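Local structure of transmembrane oligosaccharyl transferase (Archaeoglobus fulgidus, 3WAJ) at residues D611-T616 and S768-I773; Y693-E698 and K772-V777. The protein is an archaeal membrane protein of the STT3 oligosaccharyl transferase family, with a helical transmembrane part and C-terminal globular domains. One frame throughout, in Å; residues are numbered along the deposited sequence.

Contact 1: residues D611-T616 and S768-I773; sequences DIEMET and SGYVKI
Ile-612 lays its CG2 methyl over the middle of one face of the Tyr-770 ring. CG2 sits 3.5 Å from the centroid of that ring and only 6° off its normal, a clear CH-pi contact. With chi1 of Ile-612 at -168°, CG1 is anti to the backbone N, which puts the CG2 branch, not CG1, over the ring. Asp-611 meets the same ring at its edge, where OD2 lies 3.7 Å from CE2 of Tyr-770. Its carboxylate plane is turned 70° from the ring. At the far end of the ring, OE1 of Glu-613 comes within 3.1 Å of the Tyr-770 OH, and OE2 of Glu-613 forms a salt bridge with Lys-618. The backbones meet through a weak bond of 2.9 Å from Ile-612 N to Tyr-770 O, next to the antiparallel non-hydrogen-bonded pair Asp-611 and Val-771.

Behind this shell, Asp-611 is the N-cap of helix 612-615. Its OD1 takes a nearly straight bond from Met-614 N at 2.9 Å and a weak one from Glu-613 N. Asp-611 and Met-614 form a capping box. The other oxygen, OD2, accepts from Trp-503 NE1. Both carboxylate oxygens of this buried acid are therefore bonded. These bonds, with the helix N-terminus nearby, would probably favour its charged form.

Contact 2: residues Y693-E698 and K772-V777; sequences YRMIYE and KIFERV
Arg-694 and Glu-775 run side by side on one face of two paired antiparallel strands. From CB, the arginine chain starts with CG between the backbone N and the carbonyl carbon (chi1 51°) and then extends. CG passes 3.9 Å from Glu-775 O, and CD lies 4.1 Å from Glu-775 OE1. NE then donates to that same OE1 at 2.8 Å, and NH2 donates to it at 2.6 Å. This salt bridge is side-on: two nitrogens share one oxygen, which lies close to the guanidinium plane. NE comes from the anti side of OE1 and NH2 from the syn side, both tilted out of the carboxylate plane toward the same face. CG2 of Val-777 also touches NE. The remaining nitrogen, NH1, forms a salt bridge with Glu-855.

The backbones of Arg-694 and Glu-775 exchange two hydrogen bonds. Farther along, the pairing slips by one residue: Ile-696 N donates to Ile-773 O, and Ile-773 N donates to Tyr-697 O at 2.8 Å. Ile-696 CD1 packs on Ile-773 CG2 at 3.6 Å, and Tyr-697 CD1 meets Ile-773 CD1. On the other face, Met-695 CB lies 3.8 Å from Phe-774 CE1, and its sulfur makes an oblique Met-aromatic contact with the ring. Ile-696 and Tyr-697 together opposite Ile-773 form a classic beta bulge, here in an antiparallel pair at the edge of a mixed five-stranded sheet.

In the fold
Both contacts are buried and both use strand 771-776, sharing Lys-772 and Ile-773. Contact 1 lies where this strand begins, beside the end of strand 605-611 and the start of helix 612-615. Contact 2 follows the strand onward along its other neighbour, 693-698, which is outermost in the sheet. Strand 771-776 thus runs antiparallel to a partner on each side. Contact 1 is small: one aromatic ring packs against the capped start of a helix, with a single weak backbone bond. Contact 2 is larger, with antiparallel strand pairing broken by a bulge, and a salt bridge. The two meet at Glu-698, whose OE1 probably accepts from Gly-769 N while OE2 bonds to Thr-801 OG1.

Contact 1: residues D611-T616 and S768-I773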
ATOM      1  N   ASP A 611       0.129  -5.058 -16.681  1.00 33.15           N
ATOM      2  CA  ASP A 611       1.587  -5.054 -16.621  1.00 33.30           C
ATOM      3  C   ASP A 611       2.196  -6.448 -16.489  1.00 32.56           C
ATOM      4  O   ASP A 611       1.479  -7.438 -16.365  1.00 32.98           O
ATOM      5  CB  ASP A 611       2.135  -4.059 -15.581  1.00 26.61           C
ATOM      6  CG  ASP A 611       2.179  -4.613 -14.173  1.00 35.10           C
ATOM      7  OD1 ASP A 611       1.496  -5.626 -13.854  1.00 42.77           O
ATOM      8  OD2 ASP A 611       2.899  -3.991 -13.363  1.00 34.21           O
ATOM      9  N   ILE A 612       3.518  -6.528 -16.543  1.00 27.81           N
ATOM     10  CA  ILE A 612       4.145  -7.828 -16.633  1.00 27.42           C
ATOM     11  C   ILE A 612       4.003  -8.564 -15.310  1.00 31.49           C
ATOM     12  O   ILE A 612       4.099  -9.792 -15.250  1.00 39.90           O
ATOM     13  CB  ILE A 612       5.609  -7.710 -17.070  1.00 25.94           C
ATOM     14  CG1 ILE A 612       6.160  -9.099 -17.436  1.00 29.92           C
ATOM     15  CG2 ILE A 612       6.444  -7.029 -15.970  1.00 27.25           C
ATOM     16  CD1 ILE A 612       7.550  -9.077 -18.014  1.00 25.30           C
ATOM     17  N   GLU A 613       3.749  -7.809 -14.250  1.00 33.22           N
ATOM     18  CA  GLU A 613       3.612  -8.402 -12.926  1.00 36.82           C
ATOM     19  C   GLU A 613       2.261  -9.103 -12.799  1.00 31.45           C
ATOM     20  O   GLU A 613       2.176 -10.226 -12.298  1.00 32.67           O
ATOM     21  CB  GLU A 613       3.811  -7.333 -11.843  1.00 33.33           C
ATOM     22  CG  GLU A 613       5.253  -6.840 -11.751  1.00 40.98           C
ATOM     23  CD  GLU A 613       5.505  -5.906 -10.578  1.00 49.32           C
ATOM     24  OE1 GLU A 613       6.691  -5.678 -10.241  1.00 44.90           O
ATOM     25  OE2 GLU A 613       4.523  -5.393 -10.000  1.00 54.47           O
ATOM     26  N   MET A 614       1.220  -8.412 -13.247  1.00 27.57           N
ATOM     27  CA  MET A 614      -0.101  -9.001 -13.434  1.00 29.50           C
ATOM     28  C   MET A 614      -0.052 -10.279 -14.267  1.00 34.33           C
ATOM     29  O   MET A 614      -0.731 -11.262 -13.964  1.00 30.74           O
ATOM     30  CB  MET A 614      -1.019  -7.970 -14.092  1.00 29.93           C
ATOM     31  CG  MET A 614      -1.400  -6.828 -13.139  1.00 31.92           C
ATOM     32  SD  MET A 614      -2.211  -5.433 -13.937  1.00 33.19           S
ATOM     33  CE  MET A 614      -3.616  -6.296 -14.696  1.00 27.25           C
ATOM     34  N   GLU A 615       0.765 -10.267 -15.314  1.00 34.20           N
ATOM     35  CA  GLU A 615       0.884 -11.430 -16.180  1.00 32.76           C
ATOM     36  C   GLU A 615       1.583 -12.572 -15.448  1.00 38.61           C
ATOM     37  O   GLU A 615       1.206 -13.733 -15.584  1.00 38.51           O
ATOM     38  CB  GLU A 615       1.668 -11.070 -17.455  1.00 35.53           C
ATOM     39  CG  GLU A 615       1.927 -12.234 -18.406  1.00 38.35           C
ATOM     40  CD  GLU A 615       2.837 -11.843 -19.574  1.00 46.82           C
ATOM     41  OE1 GLU A 615       3.984 -11.437 -19.305  1.00 44.65           O
ATOM     42  OE2 GLU A 615       2.416 -11.936 -20.753  1.00 50.71           O
ATOM     43  N   THR A 616       2.594 -12.231 -14.654  1.00 37.24           N
ATOM     44  CA  THR A 616       3.434 -13.234 -14.019  1.00 34.94           C
ATOM     45  C   THR A 616       3.247 -13.347 -12.508  1.00 31.83           C
ATOM     46  O   THR A 616       2.370 -14.058 -12.044  1.00 35.19           O
ATOM     47  CB  THR A 616       4.907 -13.011 -14.351  1.00 37.27           C
ATOM     48  OG1 THR A 616       5.327 -11.762 -13.793  1.00 39.43           O
ATOM     49  CG2 THR A 616       5.109 -12.992 -15.863  1.00 32.92           C
ATOM     50  N   SER A 768       8.135  -8.151 -24.409  1.00 35.46           N
ATOM     51  CA  SER A 768       7.155  -7.144 -24.815  1.00 34.79           C
ATOM     52  C   SER A 768       7.165  -6.042 -23.762  1.00 36.39           C
ATOM     53  O   SER A 768       7.902  -6.127 -22.762  1.00 32.07           O
ATOM     54  CB  SER A 768       5.769  -7.766 -24.902  1.00 34.33           C
ATOM     55  OG  SER A 768       5.273  -8.046 -23.591  1.00 36.51           O
ATOM     56  N   GLY A 769       6.348  -5.015 -23.969  1.00 37.33           N
ATOM     57  CA  GLY A 769       6.339  -3.887 -23.053  1.00 34.41           C
ATOM     58  C   GLY A 769       5.915  -4.279 -21.645  1.00 33.01           C
ATOM     59  O   GLY A 769       4.968  -5.076 -21.448  1.00 34.68           O
ATOM     60  N   TYR A 770       6.608  -3.702 -20.665  1.00 30.00           N
ATOM     61  CA  TYR A 770       6.280  -3.878 -19.246  1.00 35.54           C
ATOM     62  C   TYR A 770       4.819  -3.499 -18.975  1.00 36.28           C
ATOM     63  O   TYR A 770       4.092  -4.225 -18.290  1.00 37.88           O
ATOM     64  CB  TYR A 770       7.199  -2.992 -18.403  1.00 31.73           C
ATOM     65  CG  TYR A 770       7.267  -3.334 -16.929  1.00 36.47           C
ATOM     66  CD1 TYR A 770       8.431  -3.843 -16.375  1.00 32.79           C
ATOM     67  CD2 TYR A 770       6.183  -3.107 -16.075  1.00 34.34           C
ATOM     68  CE1 TYR A 770       8.515  -4.132 -15.019  1.00 27.30           C
ATOM     69  CE2 TYR A 770       6.263  -3.403 -14.719  1.00 25.11           C
ATOM     70  CZ  TYR A 770       7.431  -3.920 -14.206  1.00 29.12           C
ATOM     71  OH  TYR A 770       7.531  -4.225 -12.876  1.00 37.71           O
ATOM     72  N   VAL A 771       4.404  -2.354 -19.511  1.00 29.30           N
ATOM     73  CA  VAL A 771       3.035  -1.876 -19.335  1.00 31.90           C
ATOM     74  C   VAL A 771       2.336  -1.808 -20.682  1.00 31.10           C
ATOM     75  O   VAL A 771       2.904  -1.308 -21.647  1.00 38.17           O
ATOM     76  CB  VAL A 771       3.003  -0.482 -18.685  1.00 31.02           C
ATOM     77  CG1 VAL A 771       1.555  -0.054 -18.426  1.00 27.49           C
ATOM     78  CG2 VAL A 771       3.781  -0.485 -17.387  1.00 26.99           C
ATOM     79  N   LYS A 772       1.110  -2.324 -20.746  1.00 34.52           N
ATOM     80  CA  LYS A 772       0.305  -2.263 -21.967  1.00 37.57           C
ATOM     81  C   LYS A 772      -1.067  -1.662 -21.682  1.00 35.32           C
ATOM     82  O   LYS A 772      -1.668  -1.946 -20.652  1.00 32.52           O
ATOM     83  CB  LYS A 772       0.162  -3.650 -22.603  1.00 31.54           C
ATOM     84  CG  LYS A 772       1.458  -4.200 -23.155  1.00 33.47           C
ATOM     85  CD  LYS A 772       1.267  -5.647 -23.564  1.00 34.59           C
ATOM     86  CE  LYS A 772       2.593  -6.372 -23.664  1.00 27.84           C
ATOM     87  NZ  LYS A 772       2.408  -7.654 -24.373  1.00 29.00           N
ATOM     88  N   ILE A 773      -1.548  -0.829 -22.598  1.00 29.00           N
ATOM     89  CA  ILE A 773      -2.865  -0.225 -22.469  1.00 30.25           C
ATOM     90  C   ILE A 773      -3.779  -0.687 -23.603  1.00 30.22           C
ATOM     91  O   ILE A 773      -3.412  -0.645 -24.777  1.00 39.42           O
ATOM     92  CB  ILE A 773      -2.765   1.302 -22.492  1.00 31.96           C
ATOM     93  CG1 ILE A 773      -1.874   1.782 -21.354  1.00 27.21           C
ATOM     94  CG2 ILE A 773      -4.133   1.959 -22.386  1.00 37.73           C
ATOM     95  CD1 ILE A 773      -1.616   3.285 -21.388  1.00 27.73           C
TER

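Contact 2: residues Y693-E698 and K772-V777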
ATOM      1  N   TYR A 693     -11.426  -5.553 -27.700  1.00 39.33           N
ATOM      2  CA  TYR A 693     -10.251  -4.905 -27.109  1.00 35.25           C
ATOM      3  C   TYR A 693      -9.173  -4.755 -28.162  1.00 37.40           C
ATOM      4  O   TYR A 693      -8.991  -5.650 -28.981  1.00 39.02           O
ATOM      5  CB  TYR A 693      -9.722  -5.725 -25.919  1.00 32.35           C
ATOM      6  CG  TYR A 693     -10.754  -5.858 -24.844  1.00 33.40           C
ATOM      7  CD1 TYR A 693     -10.751  -5.009 -23.762  1.00 29.42           C
ATOM      8  CD2 TYR A 693     -11.766  -6.799 -24.938  1.00 36.34           C
ATOM      9  CE1 TYR A 693     -11.723  -5.098 -22.783  1.00 38.25           C
ATOM     10  CE2 TYR A 693     -12.759  -6.891 -23.963  1.00 34.04           C
ATOM     11  CZ  TYR A 693     -12.723  -6.043 -22.891  1.00 35.63           C
ATOM     12  OH  TYR A 693     -13.690  -6.131 -21.922  1.00 40.33           O
ATOM     13  N   ARG A 694      -8.467  -3.625 -28.150  1.00 40.98           N
ATOM     14  CA  ARG A 694      -7.336  -3.398 -29.066  1.00 41.65           C
ATOM     15  C   ARG A 694      -6.223  -2.778 -28.245  1.00 40.31           C
ATOM     16  O   ARG A 694      -6.496  -2.054 -27.279  1.00 38.68           O
ATOM     17  CB  ARG A 694      -7.733  -2.462 -30.230  1.00 42.50           C
ATOM     18  CG  ARG A 694      -8.400  -1.141 -29.801  1.00 39.68           C
ATOM     19  CD  ARG A 694      -8.616  -0.232 -30.984  1.00 41.99           C
ATOM     20  NE  ARG A 694      -9.231   1.054 -30.644  1.00 43.01           N
ATOM     21  CZ  ARG A 694      -9.609   1.966 -31.541  1.00 42.99           C
ATOM     22  NH1 ARG A 694      -9.445   1.734 -32.833  1.00 45.84           N
ATOM     23  NH2 ARG A 694     -10.155   3.100 -31.148  1.00 34.73           N
ATOM     24  N   MET A 695      -4.975  -3.065 -28.589  1.00 36.25           N
ATOM     25  CA  MET A 695      -3.874  -2.402 -27.909  1.00 34.13           C
ATOM     26  C   MET A 695      -3.766  -0.988 -28.476  1.00 34.15           C
ATOM     27  O   MET A 695      -3.967  -0.780 -29.675  1.00 34.67           O
ATOM     28  CB  MET A 695      -2.582  -3.185 -28.117  1.00 37.81           C
ATOM     29  CG  MET A 695      -1.326  -2.544 -27.533  1.00 42.64           C
ATOM     30  SD  MET A 695      -0.025  -3.773 -27.412  1.00 42.55           S
ATOM     31  CE  MET A 695       1.327  -2.695 -27.608  1.00 91.91           C
ATOM     32  N   ILE A 696      -3.477  -0.010 -27.623  1.00 32.24           N
ATOM     33  CA  ILE A 696      -3.320   1.357 -28.117  1.00 36.45           C
ATOM     34  C   ILE A 696      -1.953   1.945 -27.807  1.00 38.35           C
ATOM     35  O   ILE A 696      -1.543   2.936 -28.427  1.00 41.85           O
ATOM     36  CB  ILE A 696      -4.417   2.295 -27.599  1.00 32.33           C
ATOM     37  CG1 ILE A 696      -4.398   2.354 -26.075  1.00 36.63           C
ATOM     38  CG2 ILE A 696      -5.772   1.851 -28.105  1.00 26.46           C
ATOM     39  CD1 ILE A 696      -5.480   3.260 -25.496  1.00 37.92           C
ATOM     40  N   TYR A 697      -1.261   1.326 -26.850  1.00 33.28           N
ATOM     41  CA  TYR A 697       0.046   1.789 -26.369  1.00 32.16           C
ATOM     42  C   TYR A 697       0.743   0.701 -25.546  1.00 29.62           C
ATOM     43  O   TYR A 697       0.087  -0.019 -24.787  1.00 30.29           O
ATOM     44  CB  TYR A 697      -0.149   3.046 -25.502  1.00 30.88           C
ATOM     45  CG  TYR A 697       1.097   3.591 -24.815  1.00 35.76           C
ATOM     46  CD1 TYR A 697       1.569   3.039 -23.620  1.00 32.39           C
ATOM     47  CD2 TYR A 697       1.768   4.701 -25.327  1.00 32.78           C
ATOM     48  CE1 TYR A 697       2.699   3.564 -22.975  1.00 33.55           C
ATOM     49  CE2 TYR A 697       2.890   5.224 -24.691  1.00 31.82           C
ATOM     50  CZ  TYR A 697       3.349   4.652 -23.519  1.00 34.30           C
ATOM     51  OH  TYR A 697       4.456   5.166 -22.893  1.00 36.39           O
ATOM     52  N   GLU A 698       2.062   0.586 -25.679  1.00 34.65           N
ATOM     53  CA  GLU A 698       2.864  -0.164 -24.699  1.00 37.33           C
ATOM     54  C   GLU A 698       4.127   0.617 -24.348  1.00 36.27           C
ATOM     55  O   GLU A 698       4.606   1.436 -25.130  1.00 35.84           O
ATOM     56  CB  GLU A 698       3.241  -1.570 -25.196  1.00 35.36           C
ATOM     57  CG  GLU A 698       4.296  -1.592 -26.316  1.00 35.78           C
ATOM     58  CD  GLU A 698       4.774  -3.020 -26.659  1.00 40.87           C
ATOM     59  OE1 GLU A 698       4.580  -3.950 -25.837  1.00 41.83           O
ATOM     60  OE2 GLU A 698       5.355  -3.225 -27.752  1.00 38.04           O
ATOM     61  N   LYS A 772       1.110  -2.324 -20.746  1.00 34.52           N
ATOM     62  CA  LYS A 772       0.305  -2.263 -21.967  1.00 37.57           C
ATOM     63  C   LYS A 772      -1.067  -1.662 -21.682  1.00 35.32           C
ATOM     64  O   LYS A 772      -1.668  -1.946 -20.652  1.00 32.52           O
ATOM     65  CB  LYS A 772       0.162  -3.650 -22.603  1.00 31.54           C
ATOM     66  CG  LYS A 772       1.458  -4.200 -23.155  1.00 33.47           C
ATOM     67  CD  LYS A 772       1.267  -5.647 -23.564  1.00 34.59           C
ATOM     68  CE  LYS A 772       2.593  -6.372 -23.664  1.00 27.84           C
ATOM     69  NZ  LYS A 772       2.408  -7.654 -24.373  1.00 29.00           N
ATOM     70  N   ILE A 773      -1.548  -0.829 -22.598  1.00 29.00           N
ATOM     71  CA  ILE A 773      -2.865  -0.225 -22.469  1.00 30.25           C
ATOM     72  C   ILE A 773      -3.779  -0.687 -23.603  1.00 30.22           C
ATOM     73  O   ILE A 773      -3.412  -0.645 -24.777  1.00 39.42           O
ATOM     74  CB  ILE A 773      -2.765   1.302 -22.492  1.00 31.96           C
ATOM     75  CG1 ILE A 773      -1.874   1.782 -21.354  1.00 27.21           C
ATOM     76  CG2 ILE A 773      -4.133   1.959 -22.386  1.00 37.73           C
ATOM     77  CD1 ILE A 773      -1.616   3.285 -21.388  1.00 27.73           C
ATOM     78  N   PHE A 774      -4.980  -1.117 -23.256  1.00 31.08           N
ATOM     79  CA  PHE A 774      -5.957  -1.516 -24.253  1.00 28.60           C
ATOM     80  C   PHE A 774      -7.210  -0.642 -24.154  1.00 36.23           C
ATOM     81  O   PHE A 774      -7.534  -0.117 -23.081  1.00 37.08           O
ATOM     82  CB  PHE A 774      -6.338  -2.979 -24.047  1.00 30.49           C
ATOM     83  CG  PHE A 774      -5.171  -3.925 -24.137  1.00 32.82           C
ATOM     84  CD1 PHE A 774      -4.931  -4.639 -25.310  1.00 33.38           C
ATOM     85  CD2 PHE A 774      -4.310  -4.102 -23.054  1.00 28.68           C
ATOM     86  CE1 PHE A 774      -3.843  -5.518 -25.415  1.00 28.16           C
ATOM     87  CE2 PHE A 774      -3.218  -4.988 -23.147  1.00 29.36           C
ATOM     88  CZ  PHE A 774      -2.990  -5.694 -24.335  1.00 23.78           C
ATOM     89  N   GLU A 775      -7.917  -0.494 -25.273  1.00 37.60           N
ATOM     90  CA  GLU A 775      -9.191   0.209 -25.287  1.00 38.18           C
ATOM     91  C   GLU A 775     -10.324  -0.780 -25.487  1.00 40.63           C
ATOM     92  O   GLU A 775     -10.281  -1.619 -26.397  1.00 39.07           O
ATOM     93  CB  GLU A 775      -9.252   1.256 -26.410  1.00 37.61           C
ATOM     94  CG  GLU A 775     -10.535   2.083 -26.378  1.00 34.28           C
ATOM     95  CD  GLU A 775     -10.660   3.040 -27.548  1.00 48.64           C
ATOM     96  OE1 GLU A 775      -9.947   2.845 -28.564  1.00 50.88           O
ATOM     97  OE2 GLU A 775     -11.483   3.983 -27.453  1.00 56.46           O
ATOM     98  N   ARG A 776     -11.342  -0.682 -24.636  1.00 38.50           N
ATOM     99  CA  ARG A 776     -12.545  -1.479 -24.831  1.00 39.33           C
ATOM    100  C   ARG A 776     -13.411  -0.781 -25.878  1.00 44.36           C
ATOM    101  O   ARG A 776     -13.617   0.433 -25.837  1.00 50.57           O
ATOM    102  CB  ARG A 776     -13.307  -1.673 -23.519  1.00 40.83           C
ATOM    103  CG  ARG A 776     -14.600  -2.438 -23.679  1.00 39.20           C
ATOM    104  CD  ARG A 776     -15.166  -2.925 -22.347  1.00 43.85           C
ATOM    105  NE  ARG A 776     -16.453  -3.566 -22.594  1.00 42.56           N
ATOM    106  CZ  ARG A 776     -17.633  -3.009 -22.350  1.00 44.27           C
ATOM    107  NH1 ARG A 776     -17.695  -1.815 -21.782  1.00 41.95           N
ATOM    108  NH2 ARG A 776     -18.752  -3.662 -22.653  1.00 42.91           N
ATOM    109  N   VAL A 777     -13.929  -1.566 -26.811  1.00 38.93           N
ATOM    110  CA  VAL A 777     -14.441  -1.040 -28.060  1.00 36.85           C
ATOM    111  C   VAL A 777     -15.613  -1.910 -28.510  1.00 41.58           C
ATOM    112  O   VAL A 777     -15.607  -3.120 -28.263  1.00 45.10           O
ATOM    113  CB  VAL A 777     -13.279  -1.067 -29.087  1.00 50.02           C
ATOM    114  CG1 VAL A 777     -13.643  -1.829 -30.338  1.00 51.94           C
ATOM    115  CG2 VAL A 777     -12.772   0.323 -29.384  1.00 44.12           C
TER